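Local coordinates for protein Amuc_1102 (Akkermansia muciniphila, PDB 7DSZ) that is of unknown function but adopts an immunoglobulin-like fold related to archaeal type IV pilus proteins, consistent with a role in a pilus-like assembly, at residues Pro48-Ala52 against Tyr114-Ser118; Phe58-Ala62 against Val103-Asn108; Ala73-Tyr79 against Tyr95-Val101; Val82-Asp86 against Lys121-Gly125; Leu178-Glu182 against Tyr193-Arg198. All coordinates share one frame; numbering follows the deposited sequence.

Contacts 2 and 3 meet in the apolar interior, where Phe58, Val60 and Val103 pack against Leu74 and Phe76. Contact 3 lies nearest the centre of the chain and is regular strand pairing with aromatic packing, whereas contact 2 is half surface, with waters and a lysine. Contacts 1 and 2 both use strand 50-63 but sit on opposite sides of the centre, about 29 Å apart between their centres. Contact 1, the more buried, shares helix 117-124 with contact 4, and both touch the second subunit; contact 4 is the more ionic. Contact 5, where isoleucine packing is joined by water bridges and a long charge pair, joins contact 3 through strand 91-104 and contact 1 through Leu178.

Contact 1: residues Pro48-Ala52 against Tyr114-Ser118; sequences PKKWA and YLSPS
Tyr114 meets the first segment through its backbone, its CA making a CA-H...O contact of 3.1 Å with Ala52 O, while its CB lies at the edge of the Trp51 indole. The phenol end turns elsewhere, to Ser112 OG. Leu115 and Ala52 form an antiparallel hydrogen-bonded pair: Ala52 N donates to Leu115 O at 3.0 Å, in the carbonyl plane, and Leu115 N donates back to Ala52 O. Their CB atoms lie on one face of the sheet, 3.9 Å apart, where Ala52 also touches Leu28 and Met30. The pair joins strands 50-63 and 109-115 of the three-stranded antiparallel sheet of the immunoglobulin-like fold, just where strand 109-115 gives way to helix 117-124. Ser116 takes the N-cap position of that helix; with OG held between the backbone N and the carbonyl carbon (chi1 69°), it caps Ser119 N and also bonds Glu195 of the second subunit. Its CA lies over the six-membered ring of Trp51, 3.9 Å from the centroid. Pro117 CD sits over the same face, 3.4 Å from the centroid of the five-membered ring and 12° off its normal, a close CH-pi contact. A serine in place of Trp51 would probably open a gap beneath Ser116 and Pro117, leaving the first turn of the helix without its flat support. Farther round the proline ring, Pro117 CB meets Lys49 CB at 3.8 Å; the amine of Lys49 leads away to Glu127.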
# COMPACT_ATOMS: atom_id res chain seq x y z
N PRO C 48 16.91 1.77 -12.53
CA PRO C 48 16.66 0.92 -11.36
C PRO C 48 17.94 0.28 -10.84
O PRO C 48 18.85 -0.07 -11.60
CB PRO C 48 15.68 -0.14 -11.89
CG PRO C 48 15.05 0.48 -13.08
CD PRO C 48 16.12 1.34 -13.70
N LYS C 49 18.00 0.13 -9.52
CA LYS C 49 19.12 -0.48 -8.83
C LYS C 49 18.74 -1.88 -8.36
O LYS C 49 17.60 -2.33 -8.53
CB LYS C 49 19.57 0.39 -7.65
CG LYS C 49 20.14 1.74 -8.05
CD LYS C 49 20.79 2.44 -6.86
CE LYS C 49 21.25 3.85 -7.22
NZ LYS C 49 22.28 3.87 -8.31
N LYS C 50 19.70 -2.57 -7.75
CA LYS C 50 19.50 -3.95 -7.35
C LYS C 50 18.95 -4.07 -5.93
O LYS C 50 19.53 -3.55 -4.97
CB LYS C 50 20.80 -4.75 -7.50
CG LYS C 50 21.13 -5.08 -8.95
CD LYS C 50 22.33 -6.04 -9.00
CE LYS C 50 22.83 -6.27 -10.43
NZ LYS C 50 21.87 -7.06 -11.25
N TRP C 51 17.84 -4.78 -5.82
CA TRP C 51 17.21 -5.13 -4.57
C TRP C 51 17.74 -6.47 -4.08
O TRP C 51 18.10 -7.34 -4.87
CB TRP C 51 15.70 -5.24 -4.78
CG TRP C 51 15.03 -3.94 -4.99
CD1 TRP C 51 15.20 -3.06 -6.03
CD2 TRP C 51 14.05 -3.37 -4.14
NE1 TRP C 51 14.40 -1.95 -5.85
CE2 TRP C 51 13.67 -2.13 -4.69
CE3 TRP C 51 13.47 -3.77 -2.93
CZ2 TRP C 51 12.74 -1.30 -4.09
CZ3 TRP C 51 12.54 -2.94 -2.33
CH2 TRP C 51 12.18 -1.72 -2.91
N ALA C 52 17.76 -6.65 -2.76
CA ALA C 52 17.99 -7.97 -2.18
C ALA C 52 16.67 -8.73 -2.15
O ALA C 52 15.70 -8.27 -1.53
CB ALA C 52 18.56 -7.86 -0.77
N TYR C 114 12.34 -8.84 1.12
CA TYR C 114 13.22 -7.98 0.33
C TYR C 114 13.88 -6.92 1.20
O TYR C 114 13.30 -6.44 2.18
CB TYR C 114 12.45 -7.25 -0.80
CG TYR C 114 11.68 -8.23 -1.68
CD1 TYR C 114 10.51 -8.83 -1.23
CD2 TYR C 114 12.15 -8.56 -2.95
CE1 TYR C 114 9.83 -9.74 -2.00
CE2 TYR C 114 11.45 -9.48 -3.76
CZ TYR C 114 10.29 -10.06 -3.26
OH TYR C 114 9.59 -10.98 -4.04
N LEU C 115 15.08 -6.50 0.78
CA LEU C 115 15.69 -5.27 1.28
C LEU C 115 15.88 -4.30 0.11
O LEU C 115 16.25 -4.71 -0.99
CB LEU C 115 17.04 -5.55 1.96
CG LEU C 115 16.98 -6.20 3.35
CD1 LEU C 115 18.42 -6.60 3.78
CD2 LEU C 115 16.29 -5.29 4.42
N SER C 116 15.63 -3.01 0.36
CA SER C 116 15.73 -2.01 -0.68
C SER C 116 17.18 -1.79 -1.09
O SER C 116 18.11 -2.16 -0.37
CB SER C 116 15.16 -0.68 -0.18
OG SER C 116 16.02 -0.16 0.83
N PRO C 117 17.41 -1.15 -2.25
CA PRO C 117 18.80 -0.80 -2.61
C PRO C 117 19.48 0.06 -1.57
O PRO C 117 20.68 -0.13 -1.32
CB PRO C 117 18.63 -0.07 -3.95
CG PRO C 117 17.36 -0.65 -4.53
CD PRO C 117 16.45 -0.83 -3.33
N SER C 118 18.77 0.98 -0.93
CA SER C 118 19.44 1.82 0.06
C SER C 118 19.79 1.05 1.32
O SER C 118 20.84 1.29 1.93
CB SER C 118 18.59 3.06 0.38
OG SER C 118 17.41 2.74 1.10

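Contact 2: residues Phe58-Ala62 against Val103-Asn108; sequences FKVEA and VPVGEN
Val60 and Gly106 are joined by the one direct hydrogen bond between the segments, Gly106 N donating to Val60 O at 2.8 Å, nearly along the C=O axis. One water extends this backbone pairing: it accepts from Val60 N and Glu107 N and donates to Pro104 O, satisfying three main-chain groups of the two segments. The loop from Val105 onward carries the chain from strand 91-104 of one sheet to strand 109-115 of the other, so the contact ties a crossover between the two sheets of the immunoglobulin-like fold to strand 50-63. Apolar packing lies on the inner side. Val60 CG2 reaches Val103 CG1 at 3.7 Å, the two side chains crossing at about a right angle, and the same Val103 methyl meets the edge of the Phe58 ring, 4.0 Å from CE2. Nearer the surface, Val105 CG1, anti to its own N (chi1 178°), rests against Val60 O. On the outer side the interactions are polar and mostly bridged. Lys59 bends at chi3 (-90°) and lays its CE 3.4 Å from Asn108 OD1, while its NZ donates to a water that in turn donates to Gly106 O. Two other waters receive weak bonds from NZ, and one of them also accepts from Asn108 ND2.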
# COMPACT_ATOMS: atom_id res chain seq x y z
N PHE C 58 9.02 -23.79 -1.11
CA PHE C 58 8.34 -24.66 -0.16
C PHE C 58 7.16 -25.36 -0.82
O PHE C 58 6.70 -24.97 -1.89
CB PHE C 58 7.88 -23.89 1.09
CG PHE C 58 6.69 -22.99 0.88
CD1 PHE C 58 6.85 -21.68 0.44
CD2 PHE C 58 5.42 -23.42 1.20
CE1 PHE C 58 5.76 -20.84 0.30
CE2 PHE C 58 4.32 -22.58 1.06
CZ PHE C 58 4.49 -21.29 0.61
N LYS C 59 6.71 -26.44 -0.16
CA LYS C 59 5.53 -27.19 -0.59
C LYS C 59 4.76 -27.58 0.66
O LYS C 59 5.36 -27.85 1.71
CB LYS C 59 5.93 -28.44 -1.41
CG LYS C 59 4.74 -29.30 -1.82
CD LYS C 59 5.21 -30.57 -2.54
CE LYS C 59 5.31 -30.34 -4.02
NZ LYS C 59 5.44 -31.64 -4.77
N VAL C 60 3.43 -27.59 0.56
CA VAL C 60 2.54 -27.88 1.68
C VAL C 60 1.87 -29.23 1.45
O VAL C 60 1.47 -29.54 0.33
CB VAL C 60 1.46 -26.79 1.85
CG1 VAL C 60 0.62 -27.04 3.10
CG2 VAL C 60 2.09 -25.41 1.86
N GLU C 61 1.68 -29.99 2.53
CA GLU C 61 0.80 -31.15 2.50
C GLU C 61 -0.08 -31.10 3.74
O GLU C 61 0.20 -30.36 4.68
CB GLU C 61 1.59 -32.48 2.45
CG GLU C 61 2.53 -32.64 1.23
CD GLU C 61 1.80 -32.85 -0.09
OE1 GLU C 61 0.56 -33.02 -0.09
OE2 GLU C 61 2.49 -32.88 -1.14
N ALA C 62 -1.17 -31.88 3.74
CA ALA C 62 -2.12 -31.76 4.83
C ALA C 62 -2.81 -33.09 5.10
O ALA C 62 -2.92 -33.96 4.23
CB ALA C 62 -3.18 -30.68 4.55
N VAL C 103 -3.09 -20.80 0.30
CA VAL C 103 -1.85 -21.50 0.02
C VAL C 103 -2.22 -22.86 -0.55
O VAL C 103 -2.94 -23.63 0.12
CB VAL C 103 -0.97 -21.63 1.28
CG1 VAL C 103 0.34 -22.29 0.92
CG2 VAL C 103 -0.70 -20.24 1.86
N PRO C 104 -1.83 -23.17 -1.79
CA PRO C 104 -2.22 -24.45 -2.39
C PRO C 104 -1.48 -25.59 -1.72
O PRO C 104 -0.38 -25.42 -1.20
CB PRO C 104 -1.78 -24.29 -3.85
CG PRO C 104 -0.61 -23.39 -3.79
CD PRO C 104 -0.92 -22.40 -2.65
N VAL C 105 -2.13 -26.75 -1.71
CA VAL C 105 -1.55 -27.97 -1.14
C VAL C 105 -1.02 -28.82 -2.29
O VAL C 105 -1.64 -28.91 -3.36
CB VAL C 105 -2.61 -28.73 -0.31
CG1 VAL C 105 -2.04 -30.02 0.24
CG2 VAL C 105 -3.13 -27.86 0.83
N GLY C 106 0.15 -29.42 -2.09
CA GLY C 106 0.72 -30.31 -3.09
C GLY C 106 1.38 -29.62 -4.26
O GLY C 106 1.56 -30.24 -5.31
N GLU C 107 1.78 -28.36 -4.11
CA GLU C 107 2.27 -27.56 -5.22
C GLU C 107 3.53 -26.81 -4.80
O GLU C 107 3.54 -26.16 -3.76
CB GLU C 107 1.18 -26.59 -5.66
CG GLU C 107 1.47 -25.78 -6.88
CD GLU C 107 0.24 -25.01 -7.33
OE1 GLU C 107 -0.86 -25.61 -7.35
OE2 GLU C 107 0.37 -23.81 -7.65
N ASN C 108 4.59 -26.91 -5.61
CA ASN C 108 5.80 -26.16 -5.31
C ASN C 108 5.51 -24.68 -5.48
O ASN C 108 4.91 -24.26 -6.47
CB ASN C 108 6.94 -26.59 -6.22
CG ASN C 108 7.38 -28.01 -5.95
OD1 ASN C 108 7.87 -28.32 -4.87
ND2 ASN C 108 7.19 -28.88 -6.94
O HOH W 1 4.93 -29.64 -7.47
O HOH W 2 2.92 -32.83 -5.38
O HOH W 3 7.84 -31.90 -7.04
O HOH W 4 1.99 -26.67 -1.66

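Contact 3: residues Ala73-Tyr79 against Tyr95-Val101; sequences ALTFKFY and YKEVKYV
Lys77 stands beside Glu97 in a non-hydrogen-bonded pair, the two side chains pointing the same way, and its contacts can be traced outward. CB approaches the Tyr95 ring at CE1, and CG packs on Glu97 CG at 3.7 Å. CD and CE both pass the Tyr95 hydroxyl, each 3.5 Å from OH. With the chain extended beyond CG (chi2 175°), NZ emerges past this oxygen, donates to a water at 2.8 Å that itself donates to Tyr95 OH, and forms a salt bridge with Glu142. The hydroxyl is gripped further, since Tyr95 OH donates to Glu97 OE1 at 2.7 Å, on the anti side, somewhat out of the carboxylate plane. Beneath these groups, six backbone hydrogen bonds join strands 73-79 and 95-101 as a regular antiparallel hairpin; that from Phe78 N to Lys96 O is the straightest, at 177°. The opposite face, carrying Leu74, Phe76, Phe78, Val98 and Tyr100, turns to the apolar interior of the immunoglobulin-like fold; Lys96 leaves from its end, its amine going to Glu182. There the edge of Tyr100 is directed to the face of Phe76 in an offset edge-to-face pair, the planes 89° apart, and the Tyr100 hydroxyl reaches Ser112 N. Phe78 CE1 packs on Val98 CG2 at 3.8 Å. The hairpin is thus two-sided: mostly rings and branched carbons inside, while Lys77 is probably favoured electrostatically by Glu97 and Glu142, with Tyr95 OH helping to fix the turn of the Glu97 carboxylate.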
# COMPACT_ATOMS: atom_id res chain seq x y z
N ALA C 73 -4.30 -19.99 5.27
CA ALA C 73 -3.16 -19.08 5.46
C ALA C 73 -1.98 -19.84 6.06
O ALA C 73 -2.15 -20.89 6.68
CB ALA C 73 -3.50 -17.90 6.37
N LEU C 74 -0.79 -19.26 5.87
CA LEU C 74 0.44 -19.66 6.54
C LEU C 74 1.18 -18.38 6.88
O LEU C 74 1.24 -17.47 6.06
CB LEU C 74 1.35 -20.50 5.64
CG LEU C 74 1.07 -21.95 5.35
CD1 LEU C 74 2.15 -22.46 4.41
CD2 LEU C 74 1.08 -22.72 6.69
N THR C 75 1.76 -18.33 8.07
CA THR C 75 2.57 -17.17 8.45
C THR C 75 4.05 -17.53 8.36
O THR C 75 4.49 -18.51 8.98
CB THR C 75 2.20 -16.69 9.85
OG1 THR C 75 0.85 -16.19 9.83
CG2 THR C 75 3.12 -15.56 10.29
N PHE C 76 4.79 -16.77 7.57
CA PHE C 76 6.24 -16.94 7.45
C PHE C 76 6.92 -15.85 8.26
O PHE C 76 6.65 -14.67 8.05
CB PHE C 76 6.68 -16.84 5.99
CG PHE C 76 6.52 -18.11 5.22
CD1 PHE C 76 5.25 -18.64 4.99
CD2 PHE C 76 7.62 -18.78 4.72
CE1 PHE C 76 5.09 -19.82 4.26
CE2 PHE C 76 7.47 -19.97 4.00
CZ PHE C 76 6.19 -20.49 3.78
N LYS C 77 7.82 -16.24 9.16
CA LYS C 77 8.62 -15.28 9.91
C LYS C 77 10.05 -15.37 9.41
O LYS C 77 10.66 -16.44 9.44
CB LYS C 77 8.52 -15.56 11.41
CG LYS C 77 7.12 -15.38 11.95
CD LYS C 77 7.02 -15.77 13.43
CE LYS C 77 5.67 -15.33 14.02
NZ LYS C 77 5.54 -15.74 15.45
N PHE C 78 10.56 -14.25 8.91
CA PHE C 78 11.92 -14.17 8.38
C PHE C 78 12.83 -13.47 9.38
O PHE C 78 12.46 -12.43 9.93
CB PHE C 78 11.96 -13.40 7.07
CG PHE C 78 11.20 -14.05 5.94
CD1 PHE C 78 9.83 -13.88 5.83
CD2 PHE C 78 11.87 -14.81 4.99
CE1 PHE C 78 9.13 -14.46 4.79
CE2 PHE C 78 11.18 -15.40 3.94
CZ PHE C 78 9.81 -15.22 3.83
N TYR C 79 14.02 -14.03 9.59
CA TYR C 79 15.04 -13.46 10.45
C TYR C 79 16.33 -13.36 9.65
O TYR C 79 16.82 -14.37 9.15
CB TYR C 79 15.29 -14.32 11.70
CG TYR C 79 14.05 -14.63 12.50
CD1 TYR C 79 13.28 -15.75 12.20
CD2 TYR C 79 13.66 -13.83 13.56
CE1 TYR C 79 12.15 -16.06 12.92
CE2 TYR C 79 12.52 -14.12 14.29
CZ TYR C 79 11.77 -15.24 13.96
OH TYR C 79 10.64 -15.57 14.68
N TYR C 95 13.63 -8.47 11.07
CA TYR C 95 12.51 -9.39 11.22
C TYR C 95 11.36 -8.98 10.32
O TYR C 95 11.06 -7.79 10.19
CB TYR C 95 12.04 -9.42 12.66
CG TYR C 95 10.74 -10.17 12.91
CD1 TYR C 95 10.74 -11.56 13.03
CD2 TYR C 95 9.54 -9.50 13.10
CE1 TYR C 95 9.57 -12.26 13.31
CE2 TYR C 95 8.36 -10.19 13.37
CZ TYR C 95 8.39 -11.57 13.47
OH TYR C 95 7.24 -12.26 13.75
N LYS C 96 10.68 -9.98 9.75
CA LYS C 96 9.48 -9.69 8.98
C LYS C 96 8.51 -10.86 9.06
O LYS C 96 8.92 -12.01 8.90
CB LYS C 96 9.83 -9.40 7.52
CG LYS C 96 8.63 -9.04 6.66
CD LYS C 96 8.08 -7.67 7.04
CE LYS C 96 7.19 -7.11 5.94
NZ LYS C 96 6.79 -5.69 6.22
N GLU C 97 7.23 -10.55 9.30
CA GLU C 97 6.13 -11.50 9.18
C GLU C 97 5.42 -11.29 7.85
O GLU C 97 5.04 -10.16 7.53
CB GLU C 97 5.11 -11.33 10.30
CG GLU C 97 5.37 -12.13 11.53
CD GLU C 97 4.36 -11.84 12.63
OE1 GLU C 97 4.76 -11.32 13.70
OE2 GLU C 97 3.16 -12.12 12.40
N VAL C 98 5.25 -12.37 7.10
CA VAL C 98 4.47 -12.36 5.86
C VAL C 98 3.37 -13.41 6.02
O VAL C 98 3.67 -14.60 6.17
CB VAL C 98 5.34 -12.66 4.63
CG1 VAL C 98 4.52 -12.56 3.34
CG2 VAL C 98 6.54 -11.71 4.56
N LYS C 99 2.11 -12.98 5.98
CA LYS C 99 0.99 -13.91 6.06
C LYS C 99 0.48 -14.15 4.65
O LYS C 99 0.01 -13.22 3.99
CB LYS C 99 -0.13 -13.37 6.96
CG LYS C 99 -1.28 -14.37 7.15
CD LYS C 99 -2.33 -13.82 8.11
CE LYS C 99 -3.53 -14.77 8.22
NZ LYS C 99 -3.70 -15.35 9.59
N TYR C 100 0.62 -15.38 4.17
CA TYR C 100 0.13 -15.77 2.86
C TYR C 100 -1.27 -16.32 3.02
O TYR C 100 -1.56 -16.98 4.01
CB TYR C 100 1.04 -16.83 2.23
CG TYR C 100 2.36 -16.28 1.82
CD1 TYR C 100 2.49 -15.49 0.69
CD2 TYR C 100 3.49 -16.52 2.60
CE1 TYR C 100 3.72 -14.98 0.31
CE2 TYR C 100 4.72 -16.02 2.23
CZ TYR C 100 4.82 -15.25 1.09
OH TYR C 100 6.04 -14.74 0.72
N VAL C 101 -2.14 -16.06 2.03
CA VAL C 101 -3.49 -16.59 2.07
C VAL C 101 -3.73 -17.41 0.81
O VAL C 101 -3.09 -17.21 -0.22
CB VAL C 101 -4.56 -15.48 2.21
CG1 VAL C 101 -4.50 -14.87 3.61
CG2 VAL C 101 -4.34 -14.41 1.15
O HOH W 5 -1.52 -17.73 9.53
O HOH W 6 7.37 -13.86 16.55

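Contact 4: residues Val82-Asp86 against Lys121-Gly125; sequences VVNPD and KRITG
Arg122 NH2 and Asp86 OD2 form a salt bridge, hydrogen-bonded at 3.1 Å. The donor meets OD2 nearly head-on to its C-O bond, but the flat groups are not coplanar: the carboxylate and guanidinium planes are 52° apart. The arginine reaches this place with CG anti to the backbone N (chi1 -175°) and its chain extended as far as NE. Both charges are shared with the second subunit, where Arg122 pairs with Asp72 and also bonds Asn102 and Ser68, and Asp86 OD1 accepts from Ser68 N. A leucine in place of Arg122 would probably leave Asp86 of this chain and Asp72 of the second subunit without their positive mate. Asp86 is itself placed by an Asx turn, its N donating to Asn84 OD1 at 2.9 Å. A water then spans the backbones, donating to both Val83 O and Ile123 O. Packing follows: Pro85 CG rests on Arg122 O at 3.3 Å, and Val82 CG2 meets Ile123 CD1 at 3.9 Å, the two side chains crossing at about a right angle. The arrangement is a helix end docked on the turn leaving a strand, joining helix 117-124 to strand 70-83 at a subunit interface of the immunoglobulin-like domain.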
# COMPACT_ATOMS: atom_id res chain seq x y z
N VAL C 82 22.79 -9.12 9.95
CA VAL C 82 23.88 -8.45 9.25
C VAL C 82 24.71 -7.70 10.29
O VAL C 82 24.25 -7.41 11.39
CB VAL C 82 23.38 -7.48 8.15
CG1 VAL C 82 22.47 -8.21 7.16
CG2 VAL C 82 22.63 -6.30 8.77
N VAL C 83 25.95 -7.38 9.91
CA VAL C 83 26.79 -6.54 10.76
C VAL C 83 26.28 -5.11 10.71
O VAL C 83 26.04 -4.56 9.62
CB VAL C 83 28.25 -6.61 10.30
CG1 VAL C 83 29.10 -5.64 11.12
CG2 VAL C 83 28.79 -8.04 10.41
N ASN C 84 26.09 -4.50 11.89
CA ASN C 84 25.72 -3.09 11.97
C ASN C 84 26.82 -2.26 11.32
O ASN C 84 27.95 -2.22 11.84
CB ASN C 84 25.51 -2.66 13.43
CG ASN C 84 24.92 -1.26 13.54
OD1 ASN C 84 24.95 -0.49 12.58
ND2 ASN C 84 24.37 -0.93 14.70
N PRO C 85 26.54 -1.61 10.19
CA PRO C 85 27.60 -0.83 9.53
C PRO C 85 28.00 0.40 10.30
O PRO C 85 29.05 0.98 9.99
CB PRO C 85 26.98 -0.47 8.17
CG PRO C 85 25.49 -0.45 8.44
CD PRO C 85 25.25 -1.52 9.48
N ASP C 86 27.20 0.84 11.28
CA ASP C 86 27.52 2.00 12.10
C ASP C 86 28.23 1.64 13.39
O ASP C 86 28.88 2.51 13.98
CB ASP C 86 26.25 2.77 12.46
CG ASP C 86 25.67 3.51 11.28
OD1 ASP C 86 26.46 3.94 10.41
OD2 ASP C 86 24.43 3.65 11.23
N LYS C 121 22.99 -0.87 0.24
CA LYS C 121 24.15 0.01 0.14
C LYS C 121 24.59 0.48 1.52
O LYS C 121 25.80 0.55 1.80
CB LYS C 121 23.83 1.21 -0.76
CG LYS C 121 25.02 2.18 -0.89
CD LYS C 121 24.80 3.21 -1.99
CE LYS C 121 26.08 4.03 -2.18
NZ LYS C 121 25.84 5.24 -3.02
N ARG C 122 23.64 0.79 2.40
CA ARG C 122 23.98 1.18 3.76
C ARG C 122 24.69 0.06 4.51
O ARG C 122 25.67 0.31 5.23
CB ARG C 122 22.71 1.59 4.51
CG ARG C 122 22.99 2.14 5.92
CD ARG C 122 21.73 2.63 6.58
NE ARG C 122 22.06 3.20 7.89
CZ ARG C 122 21.20 3.34 8.89
NH1 ARG C 122 19.93 2.98 8.73
NH2 ARG C 122 21.62 3.83 10.05
N ILE C 123 24.22 -1.18 4.35
CA ILE C 123 24.83 -2.30 5.07
C ILE C 123 26.23 -2.59 4.55
O ILE C 123 27.16 -2.81 5.33
CB ILE C 123 23.93 -3.56 4.97
CG1 ILE C 123 22.65 -3.38 5.79
CG2 ILE C 123 24.70 -4.80 5.47
CD1 ILE C 123 21.57 -4.45 5.47
N THR C 124 26.40 -2.59 3.23
CA THR C 124 27.62 -3.10 2.62
C THR C 124 28.59 -2.02 2.20
O THR C 124 29.77 -2.33 1.97
CB THR C 124 27.29 -3.94 1.38
OG1 THR C 124 26.80 -3.09 0.34
CG2 THR C 124 26.25 -5.01 1.72
N GLY C 125 28.13 -0.78 2.06
CA GLY C 125 28.98 0.31 1.62
C GLY C 125 29.04 0.50 0.13
O GLY C 125 29.64 1.48 -0.33
O HOH W 7 27.84 -4.00 7.70

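Contact 5: residues Leu178-Glu182 against Tyr193-Arg198; sequences LNKDE and YPEIMR
Ile196 pushes its CD1 into the turn formed by residues 179-181, lying 3.8 Å from Lys180 N and next to Lys180 CB. CG1 anti to the carbonyl carbon (chi1 -61°) sends that arm toward the turn, while CG2, the other branch, touches Asn179 ND2. Asp181 comes to Ile196 from the opposite direction, and its carboxylate reaches the isoleucine backbone through water. One water accepts from Ile196 N and donates to Asp181 OD2 at 2.8 Å; a second donates both to Asp181 OD2 at 2.7 Å and to Ile196 O. The same carboxylate lies over a face of the Arg198 guanidinium, the two planes 13° apart. With Asp181 OD2 3.7 Å from Arg198 NH2 and well out of the plane, this is a long salt bridge of charge alone, with no N-H directed at the oxygen; a hydrogen bond from Ser186 holds Asp181 OD1. Beyond Ile196, the aliphatic end of Lys180 crosses Tyr193 at about a right angle, Lys180 CE 3.5 Å from Tyr193 CE1, before its amine turns to the carbonyls of Phe188 and Ser186. Tyr193 OH bonds Glu55. The turn is braced from within: Asn179 N donates to Glu182 OE1 at 2.9 Å, while Asn179 OD1 takes weak bonds from Asp181 N and Glu182 N. Strand 195-196, only weakly bonded, pairs antiparallel with strand 91-104, so the arrangement is a short 3-10 turn set against a short late strand at the margin of a sheet in the immunoglobulin-like fold.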
# COMPACT_ATOMS: atom_id res chain seq x y z
N LEU C 178 10.87 -6.00 3.59
CA LEU C 178 9.63 -5.69 2.91
C LEU C 178 9.03 -6.97 2.33
O LEU C 178 9.76 -7.87 1.91
CB LEU C 178 9.88 -4.71 1.79
CG LEU C 178 10.56 -3.42 2.27
CD1 LEU C 178 11.06 -2.62 1.07
CD2 LEU C 178 9.54 -2.61 3.04
N ASN C 179 7.71 -7.04 2.32
CA ASN C 179 7.08 -8.12 1.56
C ASN C 179 6.95 -7.68 0.11
O ASN C 179 7.19 -6.52 -0.25
CB ASN C 179 5.75 -8.56 2.22
CG ASN C 179 4.57 -7.59 1.98
OD1 ASN C 179 4.41 -7.03 0.92
ND2 ASN C 179 3.73 -7.44 3.00
N LYS C 180 6.61 -8.64 -0.76
CA LYS C 180 6.64 -8.40 -2.19
C LYS C 180 5.71 -7.26 -2.60
O LYS C 180 6.03 -6.48 -3.50
CB LYS C 180 6.28 -9.70 -2.93
CG LYS C 180 6.25 -9.58 -4.44
CD LYS C 180 6.21 -10.99 -5.06
CE LYS C 180 6.13 -10.94 -6.58
NZ LYS C 180 4.76 -10.56 -7.04
N ASP C 181 4.54 -7.15 -1.94
CA ASP C 181 3.59 -6.10 -2.28
C ASP C 181 4.02 -4.74 -1.77
O ASP C 181 3.38 -3.74 -2.10
CB ASP C 181 2.19 -6.44 -1.73
CG ASP C 181 1.52 -7.55 -2.54
OD1 ASP C 181 1.90 -7.74 -3.72
OD2 ASP C 181 0.62 -8.24 -2.01
N GLU C 182 5.10 -4.69 -0.98
CA GLU C 182 5.72 -3.44 -0.56
C GLU C 182 6.95 -3.07 -1.39
O GLU C 182 7.75 -2.24 -0.97
CB GLU C 182 6.11 -3.56 0.92
CG GLU C 182 4.91 -3.78 1.83
CD GLU C 182 5.29 -4.08 3.28
OE1 GLU C 182 6.26 -4.85 3.53
OE2 GLU C 182 4.61 -3.56 4.19
N TYR C 193 4.38 -17.05 -6.20
CA TYR C 193 4.17 -16.94 -4.77
C TYR C 193 2.68 -16.94 -4.47
O TYR C 193 1.87 -16.53 -5.31
CB TYR C 193 4.76 -15.64 -4.22
CG TYR C 193 6.12 -15.24 -4.74
CD1 TYR C 193 6.25 -14.50 -5.91
CD2 TYR C 193 7.28 -15.58 -4.03
CE1 TYR C 193 7.50 -14.11 -6.36
CE2 TYR C 193 8.54 -15.20 -4.50
CZ TYR C 193 8.62 -14.45 -5.65
OH TYR C 193 9.83 -14.05 -6.16
N PRO C 194 2.28 -17.32 -3.26
CA PRO C 194 0.87 -17.13 -2.88
C PRO C 194 0.55 -15.65 -2.69
O PRO C 194 1.42 -14.78 -2.60
CB PRO C 194 0.74 -17.89 -1.56
CG PRO C 194 2.04 -18.67 -1.39
CD PRO C 194 3.07 -17.90 -2.16
N GLU C 195 -0.75 -15.38 -2.62
CA GLU C 195 -1.25 -14.06 -2.28
C GLU C 195 -0.82 -13.66 -0.87
O GLU C 195 -0.78 -14.49 0.04
CB GLU C 195 -2.78 -14.06 -2.37
CG GLU C 195 -3.47 -12.75 -2.01
CD GLU C 195 -4.99 -12.84 -2.10
OE1 GLU C 195 -5.51 -13.89 -2.54
OE2 GLU C 195 -5.66 -11.85 -1.75
N ILE C 196 -0.52 -12.38 -0.67
CA ILE C 196 -0.14 -11.85 0.64
C ILE C 196 -1.33 -11.16 1.28
O ILE C 196 -1.96 -10.30 0.66
CB ILE C 196 1.03 -10.86 0.53
CG1 ILE C 196 2.25 -11.57 -0.05
CG2 ILE C 196 1.30 -10.19 1.91
CD1 ILE C 196 3.39 -10.62 -0.42
N MET C 197 -1.61 -11.49 2.55
CA MET C 197 -2.67 -10.80 3.27
C MET C 197 -2.27 -9.36 3.56
O MET C 197 -1.18 -9.10 4.10
CB MET C 197 -2.99 -11.53 4.57
CG MET C 197 -4.11 -10.88 5.33
SD MET C 197 -5.69 -11.34 4.60
CE MET C 197 -6.17 -12.60 5.79
N ARG C 198 -3.13 -8.42 3.17
CA ARG C 198 -2.88 -6.98 3.33
C ARG C 198 -2.97 -6.59 4.81
O ARG C 198 -3.56 -7.31 5.62
CB ARG C 198 -3.88 -6.16 2.51
CG ARG C 198 -3.75 -6.27 0.98
CD ARG C 198 -2.78 -5.24 0.38
NE ARG C 198 -2.42 -5.61 -0.98
CZ ARG C 198 -1.66 -4.88 -1.80
NH1 ARG C 198 -1.17 -3.72 -1.39
NH2 ARG C 198 -1.38 -5.32 -3.02
O HOH W 8 -0.44 -10.62 -2.93
O HOH W 9 -0.53 -7.69 0.38
O HOH W 10 0.74 -3.02 -3.77